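Local coordinates for protein phospho-2-dehydro-3-deoxyheptonate aldolase (Francisella tularensis, PDB 3TQK) that probably condenses phosphoenolpyruvate with D-erythrose 4-phosphate to give 3-deoxy-D-arabino-heptulosonate 7-phosphate, the first step toward chorismate and the aromatic amino acids, at residues I105-D109 with L110-Y114; I283-Q286 with I287-S290; F30-V33 with R34-K38; N187-V190 with Q191-V194; A65-E68 with Y69-L73. One frame throughout, in Å; residues are numbered along the deposited sequence.

Contact 1. Residues I105-D109 with L110-Y114; sequences INDPD and LDNSY
A type I beta turn from Asp107 to Leu110 lies within the loop that leads to helix 116-132, and the Asp107 carboxylate gathers the backbone that follows. Leu110 N closes the turn on Asp107 O at 3.1 Å. With CG anti to its own N (chi1 -175°), the Asp107 carboxylate is sent into the curl of residues 112-114. Its OD2 takes Asn112 N at 2.9 Å on the syn side, while Tyr114 N comes to OD1 at 3.2 Å from above the carboxylate plane; Ser113 N adds a weak bond to OD1. One water donates to Asp107 OD1 and Ser113 OG, and another joins Asp107 OD2 to Asn112 OD1, so both oxygens of this buried acid are multiply held. Asp111 OD1 accepts from Ser113 N at 3.2 Å, an Asx turn, and stands 3.6 Å from Asp107 OD1, a closeness of like charges probably offset by the donors round Asp107. Tyr114 CA lies 3.2 Å from Asn106 O in a CA-H...O contact. The loop runs between strand 84-89 and helix 116-132: Asp109 forms a salt bridge to Lys118 of that helix, Ile105 packs on its Ile116, Leu120 and Ala123, and the Tyr114 ring stacks on His205 of the second subunit.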
loop_
_atom_site.group_PDB
_atom_site.type_symbol
_atom_site.label_atom_id
_atom_site.label_comp_id
_atom_site.label_asym_id
_atom_site.label_seq_id
_atom_site.Cartn_x
_atom_site.Cartn_y
_atom_site.Cartn_z
ATOM N N ILE A 105 5.276 -7.189 -16.452
ATOM C CA ILE A 105 5.213 -5.762 -16.765
ATOM C C ILE A 105 6.546 -5.067 -16.465
ATOM O O ILE A 105 7.037 -4.291 -17.274
ATOM C CB ILE A 105 4.024 -5.070 -16.043
ATOM C CG1 ILE A 105 2.711 -5.479 -16.723
ATOM C CG2 ILE A 105 4.167 -3.567 -16.060
ATOM C CD1 ILE A 105 1.440 -5.015 -15.978
ATOM N N ASN A 106 7.132 -5.360 -15.312
ATOM C CA ASN A 106 8.358 -4.681 -14.886
ATOM C C ASN A 106 9.561 -5.077 -15.732
ATOM O O ASN A 106 10.436 -4.256 -15.990
ATOM C CB ASN A 106 8.646 -4.967 -13.404
ATOM C CG ASN A 106 9.766 -4.089 -12.834
ATOM O OD1 ASN A 106 9.575 -2.897 -12.630
ATOM N ND2 ASN A 106 10.923 -4.685 -12.561
ATOM N N ASP A 107 9.598 -6.332 -16.167
ATOM C CA ASP A 107 10.768 -6.852 -16.852
ATOM C C ASP A 107 10.377 -8.053 -17.721
ATOM O O ASP A 107 10.712 -9.194 -17.383
ATOM C CB ASP A 107 11.812 -7.219 -15.800
ATOM C CG ASP A 107 13.125 -7.666 -16.386
ATOM O OD1 ASP A 107 13.528 -7.209 -17.481
ATOM O OD2 ASP A 107 13.778 -8.473 -15.710
ATOM N N PRO A 108 9.658 -7.795 -18.844
ATOM C CA PRO A 108 9.115 -8.860 -19.701
ATOM C C PRO A 108 10.165 -9.792 -20.282
ATOM O O PRO A 108 9.905 -10.981 -20.439
ATOM C CB PRO A 108 8.427 -8.085 -20.832
ATOM C CG PRO A 108 9.077 -6.767 -20.839
ATOM C CD PRO A 108 9.354 -6.467 -19.413
ATOM N N ASP A 109 11.339 -9.254 -20.602
ATOM C CA ASP A 109 12.412 -10.046 -21.202
ATOM C C ASP A 109 13.243 -10.827 -20.181
ATOM O O ASP A 109 14.197 -11.506 -20.548
ATOM C CB ASP A 109 13.298 -9.140 -22.064
ATOM C CG ASP A 109 12.602 -8.702 -23.345
ATOM O OD1 ASP A 109 11.677 -9.403 -23.793
ATOM O OD2 ASP A 109 12.967 -7.658 -23.911
ATOM N N LEU A 110 12.873 -10.726 -18.905
ATOM C CA LEU A 110 13.424 -11.560 -17.825
ATOM C C LEU A 110 14.936 -11.428 -17.670
ATOM O O LEU A 110 15.611 -12.396 -17.305
ATOM C CB LEU A 110 13.065 -13.036 -18.052
ATOM C CG LEU A 110 11.637 -13.390 -18.477
ATOM C CD1 LEU A 110 11.519 -14.916 -18.542
ATOM C CD2 LEU A 110 10.587 -12.788 -17.556
ATOM N N ASP A 111 15.465 -10.235 -17.937
ATOM C CA ASP A 111 16.923 -10.036 -18.010
ATOM C C ASP A 111 17.405 -8.712 -17.388
ATOM O O ASP A 111 18.504 -8.237 -17.697
ATOM C CB ASP A 111 17.381 -10.159 -19.475
ATOM C CG ASP A 111 16.763 -9.106 -20.389
ATOM O OD1 ASP A 111 15.934 -8.283 -19.933
ATOM O OD2 ASP A 111 17.125 -9.091 -21.584
ATOM N N ASN A 112 16.590 -8.136 -16.504
ATOM C CA ASN A 112 16.888 -6.847 -15.861
ATOM C C ASN A 112 17.128 -5.712 -16.876
ATOM O O ASN A 112 17.921 -4.798 -16.631
ATOM C CB ASN A 112 18.078 -6.972 -14.874
ATOM C CG ASN A 112 17.826 -7.995 -13.758
ATOM O OD1 ASN A 112 16.732 -8.072 -13.203
ATOM N ND2 ASN A 112 18.839 -8.780 -13.434
ATOM N N SER A 113 16.441 -5.778 -18.015
ATOM C CA SER A 113 16.421 -4.676 -18.976
ATOM C C SER A 113 15.295 -3.684 -18.633
ATOM O O SER A 113 15.337 -2.515 -19.038
ATOM C CB SER A 113 16.261 -5.220 -20.397
ATOM O OG SER A 113 15.125 -6.070 -20.501
ATOM N N TYR A 114 14.296 -4.162 -17.887
ATOM C CA TYR A 114 13.231 -3.330 -17.320
ATOM C C TYR A 114 12.424 -2.564 -18.368
ATOM O O TYR A 114 12.104 -1.388 -18.195
ATOM C CB TYR A 114 13.791 -2.379 -16.252
ATOM C CG TYR A 114 14.445 -3.104 -15.098
ATOM C CD1 TYR A 114 13.671 -3.797 -14.167
ATOM C CD2 TYR A 114 15.831 -3.113 -14.934
ATOM C CE1 TYR A 114 14.254 -4.466 -13.100
ATOM C CE2 TYR A 114 16.422 -3.784 -13.871
ATOM C CZ TYR A 114 15.622 -4.456 -12.960
ATOM O OH TYR A 114 16.178 -5.131 -11.904
HETATM O O HOH W 1 12.482 -6.217 -19.776
HETATM O O HOH W 2 14.004 -8.181 -13.055
HETATM O O HOH W 3 13.735 -5.282 -23.553
#

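Contact 2. Residues I283-Q286 with I287-S290; sequences ICEQ and IKHS
This is a local contact between successive turns at the C-terminal end of helix 276-289, on the outside of the barrel. Ile287 N bonds to Ile283 O at 2.8 Å and Lys288 N to Cys284 O at 3.1 Å, both regular i to i+4 links. The pattern then tightens: His289 N reaches Gln286 O at 3.0 Å, three residues back and from well above the carbonyl plane, and Ser290 N adds a weak bond to the same oxygen. On the buried side, the CD1 end of Ile287 touches the CG2 branch of Ile283 at 3.7 Å, the two side chains crossing obliquely. On the outer side, Glu285 bends at chi2 (73°) and carries its carboxylate forward along the helix, across the Lys288 chain at about a right angle. The direct salt bridge is long, Glu285 OE1 to Lys288 NZ 4.0 Å, but a water donates to OE1 and accepts from NZ, bridging the charges. Glu285 OE2 lies in the plane of the His289 ring, at its edge, 3.8 Å from CE1. Gln286 NE2 is taken by Asp282 and by Phe239 O. Ile283 rests on Ile293 and Val296 of strand 293-299, while Cys284 and Ile287 meet helix 327-344, the layering of a TIM barrel in which outer helices pack on the strands and on one another.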
loop_
_atom_site.group_PDB
_atom_site.type_symbol
_atom_site.label_atom_id
_atom_site.label_comp_id
_atom_site.label_asym_id
_atom_site.label_seq_id
_atom_site.Cartn_x
_atom_site.Cartn_y
_atom_site.Cartn_z
ATOM N N ILE A 283 -13.534 -27.197 0.760
ATOM C CA ILE A 283 -14.387 -26.124 0.234
ATOM C C ILE A 283 -15.624 -26.678 -0.497
ATOM O O ILE A 283 -16.719 -26.137 -0.375
ATOM C CB ILE A 283 -13.585 -25.183 -0.694
ATOM C CG1 ILE A 283 -12.523 -24.422 0.113
ATOM C CG2 ILE A 283 -14.505 -24.200 -1.401
ATOM C CD1 ILE A 283 -11.562 -23.635 -0.723
ATOM N N CYS A 284 -15.448 -27.756 -1.253
ATOM C CA CYS A 284 -16.568 -28.382 -1.963
ATOM C C CYS A 284 -17.605 -28.933 -0.996
ATOM O O CYS A 284 -18.808 -28.755 -1.209
ATOM C CB CYS A 284 -16.075 -29.473 -2.905
ATOM S SG CYS A 284 -15.180 -28.782 -4.291
ATOM N N GLU A 285 -17.144 -29.577 0.074
ATOM C CA GLU A 285 -18.060 -30.072 1.103
ATOM C C GLU A 285 -18.873 -28.910 1.665
ATOM O O GLU A 285 -20.080 -29.051 1.892
ATOM C CB GLU A 285 -17.307 -30.816 2.222
ATOM C CG GLU A 285 -18.173 -31.269 3.414
ATOM C CD GLU A 285 -19.098 -32.467 3.126
ATOM O OE1 GLU A 285 -19.073 -33.030 2.003
ATOM O OE2 GLU A 285 -19.848 -32.855 4.052
ATOM N N GLN A 286 -18.219 -27.768 1.876
ATOM C CA GLN A 286 -18.904 -26.585 2.390
ATOM C C GLN A 286 -19.908 -26.049 1.381
ATOM O O GLN A 286 -21.038 -25.726 1.741
ATOM C CB GLN A 286 -17.917 -25.478 2.751
ATOM C CG GLN A 286 -17.172 -25.686 4.048
ATOM C CD GLN A 286 -16.248 -24.523 4.344
ATOM O OE1 GLN A 286 -16.704 -23.415 4.615
ATOM N NE2 GLN A 286 -14.944 -24.763 4.269
ATOM N N ILE A 287 -19.483 -25.952 0.123
ATOM C CA ILE A 287 -20.330 -25.457 -0.966
ATOM C C ILE A 287 -21.644 -26.231 -1.085
ATOM O O ILE A 287 -22.683 -25.662 -1.435
ATOM C CB ILE A 287 -19.570 -25.499 -2.305
ATOM C CG1 ILE A 287 -18.548 -24.350 -2.349
ATOM C CG2 ILE A 287 -20.535 -25.396 -3.483
ATOM C CD1 ILE A 287 -17.530 -24.455 -3.454
ATOM N N LYS A 288 -21.595 -27.522 -0.767
ATOM C CA LYS A 288 -22.778 -28.371 -0.821
ATOM C C LYS A 288 -23.881 -27.980 0.169
ATOM O O LYS A 288 -25.061 -28.197 -0.109
ATOM C CB LYS A 288 -22.368 -29.830 -0.605
ATOM C CG LYS A 288 -21.866 -30.481 -1.874
ATOM C CD LYS A 288 -20.596 -31.307 -1.708
ATOM C CE LYS A 288 -20.835 -32.739 -1.361
ATOM N NZ LYS A 288 -19.722 -33.558 -1.905
ATOM N N HIS A 289 -23.510 -27.392 1.304
ATOM C CA HIS A 289 -24.464 -27.160 2.399
ATOM C C HIS A 289 -24.687 -25.689 2.784
ATOM O O HIS A 289 -25.463 -25.391 3.698
ATOM C CB HIS A 289 -24.020 -27.966 3.620
ATOM C CG HIS A 289 -24.091 -29.449 3.411
ATOM N ND1 HIS A 289 -22.978 -30.262 3.449
ATOM C CD2 HIS A 289 -25.143 -30.262 3.143
ATOM C CE1 HIS A 289 -23.343 -31.514 3.228
ATOM N NE2 HIS A 289 -24.651 -31.541 3.037
ATOM N N SER A 290 -24.026 -24.778 2.076
ATOM C CA SER A 290 -24.117 -23.355 2.350
ATOM C C SER A 290 -23.775 -22.570 1.079
ATOM O O SER A 290 -22.948 -23.002 0.281
ATOM C CB SER A 290 -23.163 -22.994 3.488
ATOM O OG SER A 290 -23.007 -21.596 3.627
HETATM O O HOH W 4 -17.748 -33.284 -0.132
#

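Contact 3. Residues F30-V33 with R34-K38; sequences FETV and RKSRK
The backbone here is regular alpha helix, each N-H from Arg34 to Arg37 bonding to the carbonyl four residues back, as in Arg34 N to Phe30 O at 2.9 Å. Ser36 adds a second bond to this ladder. Its OG sits between its backbone N and carbonyl carbon (chi1 57°) and donates to Thr32 O at 2.5 Å, so that oxygen is gripped by both Ser36 N and Ser36 OG, which arrive from opposite faces of its plane. Ser36 OG also bonds to Thr155. On the exposed side, Arg34 turns at chi3 (59°) and folds back toward the preceding turn. One face of its guanidinium receives Phe30 CE2, 3.5 Å from NH1, with ring and guanidinium planes 69° apart. Glu31 runs alongside Arg34 in the same direction; its OE2 remains 4.5 Å from Arg34 NH2 and well out of the guanidinium plane, so only a loose attraction of charges is likely. Arg37 is extended from CG to NE and lies beside Val33, whose CG1 methyl sits over one guanidinium face, toward its rim, 3.3 Å from NE. The outer end of this arginine is held by Ile154 O, and Thr32 OG1 bonds to Thr28 O and Thr131 O. Helix 27-45, which precedes the first barrel strand, 51-56, is thus docked largely through polar side chains, on Thr131 of helix 116-132 and on Ile154 and Thr155.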
loop_
_atom_site.group_PDB
_atom_site.type_symbol
_atom_site.label_atom_id
_atom_site.label_comp_id
_atom_site.label_asym_id
_atom_site.label_seq_id
_atom_site.Cartn_x
_atom_site.Cartn_y
_atom_site.Cartn_z
ATOM N N PHE A 30 -15.216 -6.896 -25.943
ATOM C CA PHE A 30 -16.187 -6.032 -25.281
ATOM C C PHE A 30 -17.352 -6.849 -24.706
ATOM O O PHE A 30 -17.758 -6.664 -23.544
ATOM C CB PHE A 30 -16.717 -4.998 -26.268
ATOM C CG PHE A 30 -17.864 -4.185 -25.740
ATOM C CD1 PHE A 30 -17.645 -3.162 -24.825
ATOM C CD2 PHE A 30 -19.164 -4.431 -26.166
ATOM C CE1 PHE A 30 -18.706 -2.395 -24.333
ATOM C CE2 PHE A 30 -20.237 -3.676 -25.675
ATOM C CZ PHE A 30 -20.005 -2.655 -24.762
ATOM N N GLU A 31 -17.863 -7.764 -25.523
ATOM C CA GLU A 31 -19.028 -8.558 -25.161
ATOM C C GLU A 31 -18.714 -9.605 -24.107
ATOM O O GLU A 31 -19.548 -9.865 -23.238
ATOM C CB GLU A 31 -19.655 -9.191 -26.406
ATOM C CG GLU A 31 -20.233 -8.122 -27.331
ATOM C CD GLU A 31 -20.662 -8.629 -28.686
ATOM O OE1 GLU A 31 -20.383 -9.804 -29.031
ATOM O OE2 GLU A 31 -21.280 -7.818 -29.419
ATOM N N THR A 32 -17.515 -10.182 -24.163
ATOM C CA THR A 32 -17.065 -11.108 -23.129
ATOM C C THR A 32 -16.964 -10.402 -21.778
ATOM O O THR A 32 -17.390 -10.946 -20.753
ATOM C CB THR A 32 -15.706 -11.745 -23.495
ATOM O OG1 THR A 32 -15.840 -12.480 -24.708
ATOM C CG2 THR A 32 -15.200 -12.699 -22.394
ATOM N N VAL A 33 -16.407 -9.195 -21.766
ATOM C CA VAL A 33 -16.237 -8.470 -20.515
ATOM C C VAL A 33 -17.594 -8.043 -19.966
ATOM O O VAL A 33 -17.886 -8.260 -18.794
ATOM C CB VAL A 33 -15.315 -7.238 -20.662
ATOM C CG1 VAL A 33 -15.236 -6.472 -19.348
ATOM C CG2 VAL A 33 -13.903 -7.662 -21.113
ATOM N N ARG A 34 -18.426 -7.455 -20.821
ATOM C CA ARG A 34 -19.725 -6.959 -20.405
ATOM C C ARG A 34 -20.536 -8.075 -19.766
ATOM O O ARG A 34 -21.062 -7.917 -18.659
ATOM C CB ARG A 34 -20.504 -6.383 -21.587
ATOM C CG ARG A 34 -21.881 -5.814 -21.176
ATOM C CD ARG A 34 -22.648 -5.267 -22.349
ATOM N NE ARG A 34 -22.869 -6.300 -23.355
ATOM C CZ ARG A 34 -23.232 -6.059 -24.613
ATOM N NH1 ARG A 34 -23.443 -4.813 -25.039
ATOM N NH2 ARG A 34 -23.380 -7.071 -25.458
ATOM N N LYS A 35 -20.603 -9.205 -20.456
ATOM C CA LYS A 35 -21.387 -10.341 -20.001
ATOM C C LYS A 35 -20.806 -10.973 -18.746
ATOM O O LYS A 35 -21.523 -11.167 -17.756
ATOM C CB LYS A 35 -21.482 -11.376 -21.119
ATOM C CG LYS A 35 -22.240 -12.660 -20.788
ATOM C CD LYS A 35 -22.222 -13.567 -22.029
ATOM C CE LYS A 35 -22.952 -14.877 -21.836
ATOM N NZ LYS A 35 -23.415 -15.369 -23.180
ATOM N N SER A 36 -19.518 -11.282 -18.769
ATOM C CA SER A 36 -18.889 -11.961 -17.641
ATOM C C SER A 36 -18.907 -11.107 -16.378
ATOM O O SER A 36 -19.001 -11.641 -15.271
ATOM C CB SER A 36 -17.453 -12.375 -17.984
ATOM O OG SER A 36 -16.653 -11.277 -18.384
ATOM N N ARG A 37 -18.825 -9.783 -16.536
ATOM C CA ARG A 37 -18.895 -8.875 -15.389
ATOM C C ARG A 37 -20.255 -8.944 -14.703
ATOM O O ARG A 37 -20.329 -8.949 -13.472
ATOM C CB ARG A 37 -18.608 -7.431 -15.791
ATOM C CG ARG A 37 -17.156 -7.104 -15.906
ATOM C CD ARG A 37 -16.975 -5.656 -16.275
ATOM N NE ARG A 37 -15.578 -5.239 -16.350
ATOM C CZ ARG A 37 -15.177 -4.062 -16.829
ATOM N NH1 ARG A 37 -16.062 -3.187 -17.270
ATOM N NH2 ARG A 37 -13.888 -3.747 -16.869
ATOM N N LYS A 38 -21.326 -8.973 -15.494
ATOM C CA LYS A 38 -22.665 -9.120 -14.930
ATOM C C LYS A 38 -22.769 -10.473 -14.223
ATOM O O LYS A 38 -23.259 -10.567 -13.102
ATOM C CB LYS A 38 -23.750 -9.010 -16.004
ATOM C CG LYS A 38 -23.949 -7.615 -16.590
ATOM C CD LYS A 38 -25.121 -7.647 -17.585
ATOM C CE LYS A 38 -25.010 -6.589 -18.692
ATOM N NZ LYS A 38 -25.777 -7.021 -19.922
#

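Contact 4. Residues N187-V190 with Q191-V194; sequences NGDV and QVAV
An Asp N-cap opens helix 191-200, one of the outer helices of the TIM barrel, which follows strand 179-183. The capping bond runs from Val192 N to Asp189 OD1, 3.1 Å at an N-H...O angle of 157°, and meets the anti side of the carboxylate oxygen. A chi1 of -164° places the Asp189 CG opposite the backbone N, which swings the carboxylate forward over the first turn. Gln191 N also lies close, 2.8 Å from OD1. A negative carboxylate here is well placed to interact with the positive end of the helix dipole.

Before the cap, Asn187 OD1 accepts from Asp189 N at 2.7 Å, nearly along the C=O axis: an Asx turn that sets the direction in which the capping residue enters. Gly188, between them, has a positive phi (111°), a conformation that suits glycine. The chain is further tied down by bonds between Asn187 and Ser235.

Backbone bonding of the helix starts at Val190 O, which receives Val194 N and, more weakly, Ala193 N.

A close methyl-carbonyl contact flanks the cap, Val192 CG2 lying 3.3 Å from Asp189 O; the Val192 side chain also meets Val164 and Ala185. Among the apolar contacts, Val190 and Val194 both face strand 226-230 and helix 241-253, touching Leu230, Val228, Cys247 and Leu251, while Gln191 NE2 turns to Asp195. Across the first turn the packing is looser, Val190 CG1 approaching Val194 CG2 to 4.3 Å.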
loop_
_atom_site.group_PDB
_atom_site.type_symbol
_atom_site.label_atom_id
_atom_site.label_comp_id
_atom_site.label_asym_id
_atom_site.label_seq_id
_atom_site.Cartn_x
_atom_site.Cartn_y
_atom_site.Cartn_z
ATOM N N ASN A 187 -0.574 -11.489 7.723
ATOM C CA ASN A 187 -0.636 -12.075 9.077
ATOM C C ASN A 187 -1.869 -12.952 9.336
ATOM O O ASN A 187 -1.928 -13.664 10.339
ATOM C CB ASN A 187 -0.588 -10.967 10.140
ATOM C CG ASN A 187 -1.729 -9.981 9.998
ATOM O OD1 ASN A 187 -2.887 -10.367 9.965
ATOM N ND2 ASN A 187 -1.401 -8.712 9.841
ATOM N N GLY A 188 -2.862 -12.861 8.459
ATOM C CA GLY A 188 -4.093 -13.638 8.574
ATOM C C GLY A 188 -5.336 -12.822 8.901
ATOM O O GLY A 188 -6.429 -13.371 8.907
ATOM N N ASP A 189 -5.180 -11.518 9.153
ATOM C CA ASP A 189 -6.292 -10.666 9.612
ATOM C C ASP A 189 -7.341 -10.462 8.516
ATOM O O ASP A 189 -7.046 -9.901 7.472
ATOM C CB ASP A 189 -5.782 -9.295 10.105
ATOM C CG ASP A 189 -6.824 -8.539 10.933
ATOM O OD1 ASP A 189 -7.886 -8.179 10.406
ATOM O OD2 ASP A 189 -6.586 -8.301 12.133
ATOM N N VAL A 190 -8.567 -10.896 8.791
ATOM C CA VAL A 190 -9.691 -10.787 7.855
ATOM C C VAL A 190 -10.438 -9.463 8.032
ATOM O O VAL A 190 -11.041 -8.947 7.087
ATOM C CB VAL A 190 -10.665 -11.961 8.049
ATOM C CG1 VAL A 190 -11.922 -11.795 7.173
ATOM C CG2 VAL A 190 -9.955 -13.279 7.762
ATOM N N GLN A 191 -10.376 -8.895 9.229
ATOM C CA GLN A 191 -11.088 -7.650 9.505
ATOM C C GLN A 191 -10.642 -6.541 8.561
ATOM O O GLN A 191 -11.482 -5.813 8.027
ATOM C CB GLN A 191 -10.917 -7.210 10.967
ATOM C CG GLN A 191 -11.750 -5.982 11.351
ATOM C CD GLN A 191 -13.248 -6.223 11.213
ATOM O OE1 GLN A 191 -13.811 -7.082 11.890
ATOM N NE2 GLN A 191 -13.896 -5.469 10.333
ATOM N N VAL A 192 -9.329 -6.420 8.345
ATOM C CA VAL A 192 -8.815 -5.398 7.443
ATOM C C VAL A 192 -9.336 -5.560 6.024
ATOM O O VAL A 192 -9.538 -4.566 5.341
ATOM C CB VAL A 192 -7.270 -5.311 7.455
ATOM C CG1 VAL A 192 -6.801 -4.907 8.843
ATOM C CG2 VAL A 192 -6.621 -6.619 7.019
ATOM N N ALA A 193 -9.564 -6.791 5.569
ATOM C CA ALA A 193 -10.126 -6.999 4.224
ATOM C C ALA A 193 -11.593 -6.594 4.183
ATOM O O ALA A 193 -12.041 -6.024 3.188
ATOM C CB ALA A 193 -9.965 -8.449 3.766
ATOM N N VAL A 194 -12.328 -6.883 5.264
ATOM C CA VAL A 194 -13.713 -6.433 5.408
ATOM C C VAL A 194 -13.758 -4.906 5.417
ATOM O O VAL A 194 -14.557 -4.296 4.693
ATOM C CB VAL A 194 -14.390 -7.023 6.677
ATOM C CG1 VAL A 194 -15.709 -6.288 7.014
ATOM C CG2 VAL A 194 -14.620 -8.544 6.505
#

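Contact 5. Residues A65-E68 with Y69-L73; sequences AAIE and YATKL
Thr71 and Ile67 make the distinctive contact on helix 63-80, the crossover helix of the beta-alpha-beta unit between parallel barrel strands 51-56 and 84-89. Thr71 N donates to Ile67 O at 3.0 Å, and Thr71 OG1 joins it at 2.9 Å. The N-H comes nearly head-on to the oxygen, whereas the hydroxyl reaches it from above the carbonyl plane; chi1 of -51° sets OG1 beside its own backbone N and back over the preceding turn. The hydroxyl proton of this exposed threonine is thereby used within the helix. The neighbouring links are regular, Tyr69 N to Ala65 O and Ala70 N to Ala66 O, each 2.9 Å, while Lys72 N to Glu68 O is weak.

Farther out, the small side chains permit close packing: Ala66 on Leu126 and Ala70 on Leu130 bring helix 116-132 alongside, and Ile67 also touches Leu126. Toward the barrel wall, Tyr69 leaves the helix with its ring trans to the main-chain nitrogen (chi1 -177°) and extends to Val55 and Met88 of the two strands. Its hydroxyl bonds to Ser300, next in sequence to the manganese ligand Glu299, whose side chain is about 8 Å from that of Tyr69. Glu68 is extended, its OE2 bonding to the Tyr316 hydroxyl. Its other oxygen, OE1, stands 5.3 Å from Lys72 NZ, beyond a salt bridge.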
loop_
_atom_site.group_PDB
_atom_site.type_symbol
_atom_site.label_atom_id
_atom_site.label_comp_id
_atom_site.label_asym_id
_atom_site.label_seq_id
_atom_site.Cartn_x
_atom_site.Cartn_y
_atom_site.Cartn_z
ATOM N N ALA A 65 2.809 -19.299 -24.161
ATOM C CA ALA A 65 2.385 -20.402 -23.294
ATOM C C ALA A 65 1.024 -20.079 -22.662
ATOM O O ALA A 65 0.186 -20.956 -22.518
ATOM C CB ALA A 65 3.429 -20.686 -22.228
ATOM N N ALA A 66 0.805 -18.814 -22.318
ATOM C CA ALA A 66 -0.483 -18.367 -21.794
ATOM C C ALA A 66 -1.639 -18.593 -22.787
ATOM O O ALA A 66 -2.724 -19.028 -22.402
ATOM C CB ALA A 66 -0.406 -16.901 -21.388
ATOM N N ILE A 67 -1.408 -18.293 -24.059
ATOM C CA ILE A 67 -2.401 -18.557 -25.098
ATOM C C ILE A 67 -2.693 -20.064 -25.192
ATOM O O ILE A 67 -3.861 -20.472 -25.191
ATOM C CB ILE A 67 -1.943 -18.008 -26.479
ATOM C CG1 ILE A 67 -1.972 -16.469 -26.491
ATOM C CG2 ILE A 67 -2.800 -18.586 -27.614
ATOM C CD1 ILE A 67 -3.357 -15.865 -26.474
ATOM N N GLU A 68 -1.653 -20.894 -25.251
ATOM C CA GLU A 68 -1.892 -22.339 -25.287
ATOM C C GLU A 68 -2.693 -22.825 -24.080
ATOM O O GLU A 68 -3.615 -23.620 -24.239
ATOM C CB GLU A 68 -0.598 -23.134 -25.399
ATOM C CG GLU A 68 -0.835 -24.620 -25.678
ATOM C CD GLU A 68 0.449 -25.417 -25.769
ATOM O OE1 GLU A 68 0.438 -26.594 -25.360
ATOM O OE2 GLU A 68 1.468 -24.868 -26.239
ATOM N N TYR A 69 -2.345 -22.350 -22.885
ATOM C CA TYR A 69 -3.106 -22.672 -21.670
ATOM C C TYR A 69 -4.570 -22.264 -21.827
ATOM O O TYR A 69 -5.477 -23.024 -21.487
ATOM C CB TYR A 69 -2.504 -21.967 -20.441
ATOM C CG TYR A 69 -3.204 -22.313 -19.137
ATOM C CD1 TYR A 69 -4.254 -21.542 -18.672
ATOM C CD2 TYR A 69 -2.817 -23.412 -18.385
ATOM C CE1 TYR A 69 -4.901 -21.850 -17.493
ATOM C CE2 TYR A 69 -3.455 -23.737 -17.209
ATOM C CZ TYR A 69 -4.503 -22.950 -16.765
ATOM O OH TYR A 69 -5.158 -23.257 -15.596
ATOM N N ALA A 70 -4.783 -21.058 -22.349
ATOM C CA ALA A 70 -6.123 -20.491 -22.491
ATOM C C ALA A 70 -6.987 -21.327 -23.407
ATOM O O ALA A 70 -8.171 -21.519 -23.138
ATOM C CB ALA A 70 -6.050 -19.084 -23.007
ATOM N N THR A 71 -6.395 -21.811 -24.492
ATOM C CA THR A 71 -7.081 -22.688 -25.425
ATOM C C THR A 71 -7.627 -23.927 -24.716
ATOM O O THR A 71 -8.792 -24.288 -24.884
ATOM C CB THR A 71 -6.136 -23.128 -26.558
ATOM O OG1 THR A 71 -5.512 -21.964 -27.123
ATOM C CG2 THR A 71 -6.902 -23.913 -27.636
ATOM N N LYS A 72 -6.777 -24.565 -23.922
ATOM C CA LYS A 72 -7.185 -25.727 -23.149
ATOM C C LYS A 72 -8.293 -25.360 -22.168
ATOM O O LYS A 72 -9.257 -26.091 -22.029
ATOM C CB LYS A 72 -5.991 -26.346 -22.407
ATOM C CG LYS A 72 -5.121 -27.269 -23.280
ATOM C CD LYS A 72 -3.899 -27.812 -22.509
ATOM C CE LYS A 72 -3.727 -29.328 -22.692
ATOM N NZ LYS A 72 -3.637 -29.744 -24.122
ATOM N N LEU A 73 -8.159 -24.221 -21.500
ATOM C CA LEU A 73 -9.178 -23.786 -20.548
ATOM C C LEU A 73 -10.516 -23.517 -21.251
ATOM O O LEU A 73 -11.558 -23.974 -20.802
ATOM C CB LEU A 73 -8.704 -22.544 -19.782
ATOM C CG LEU A 73 -9.489 -22.181 -18.523
ATOM C CD1 LEU A 73 -9.326 -23.243 -17.443
ATOM C CD2 LEU A 73 -9.056 -20.831 -18.019
#

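Overall arrangement
The contacts are spread round a closed eight-stranded parallel barrel, and none touches another. Contacts 3 and 5 are neighbours, centres 20 Å apart and nearest atoms about 11 Å; helix 116-132 meets both. Contact 1 lies just before that helix, its centre 22 Å from that of contact 5. Contacts 2 and 4, 23 Å apart between centres, both pack on helix 241-253. Contacts 1 and 2 lie on opposite sides of the chain's centre, 42 Å apart between centres. Manganese is bound by Cys58, His266, Glu299 and Asp322; the Tyr69 side chain of contact 5 is about 13 Å from it, and Ile283 of contact 2 about 12 Å from the His266 side chain.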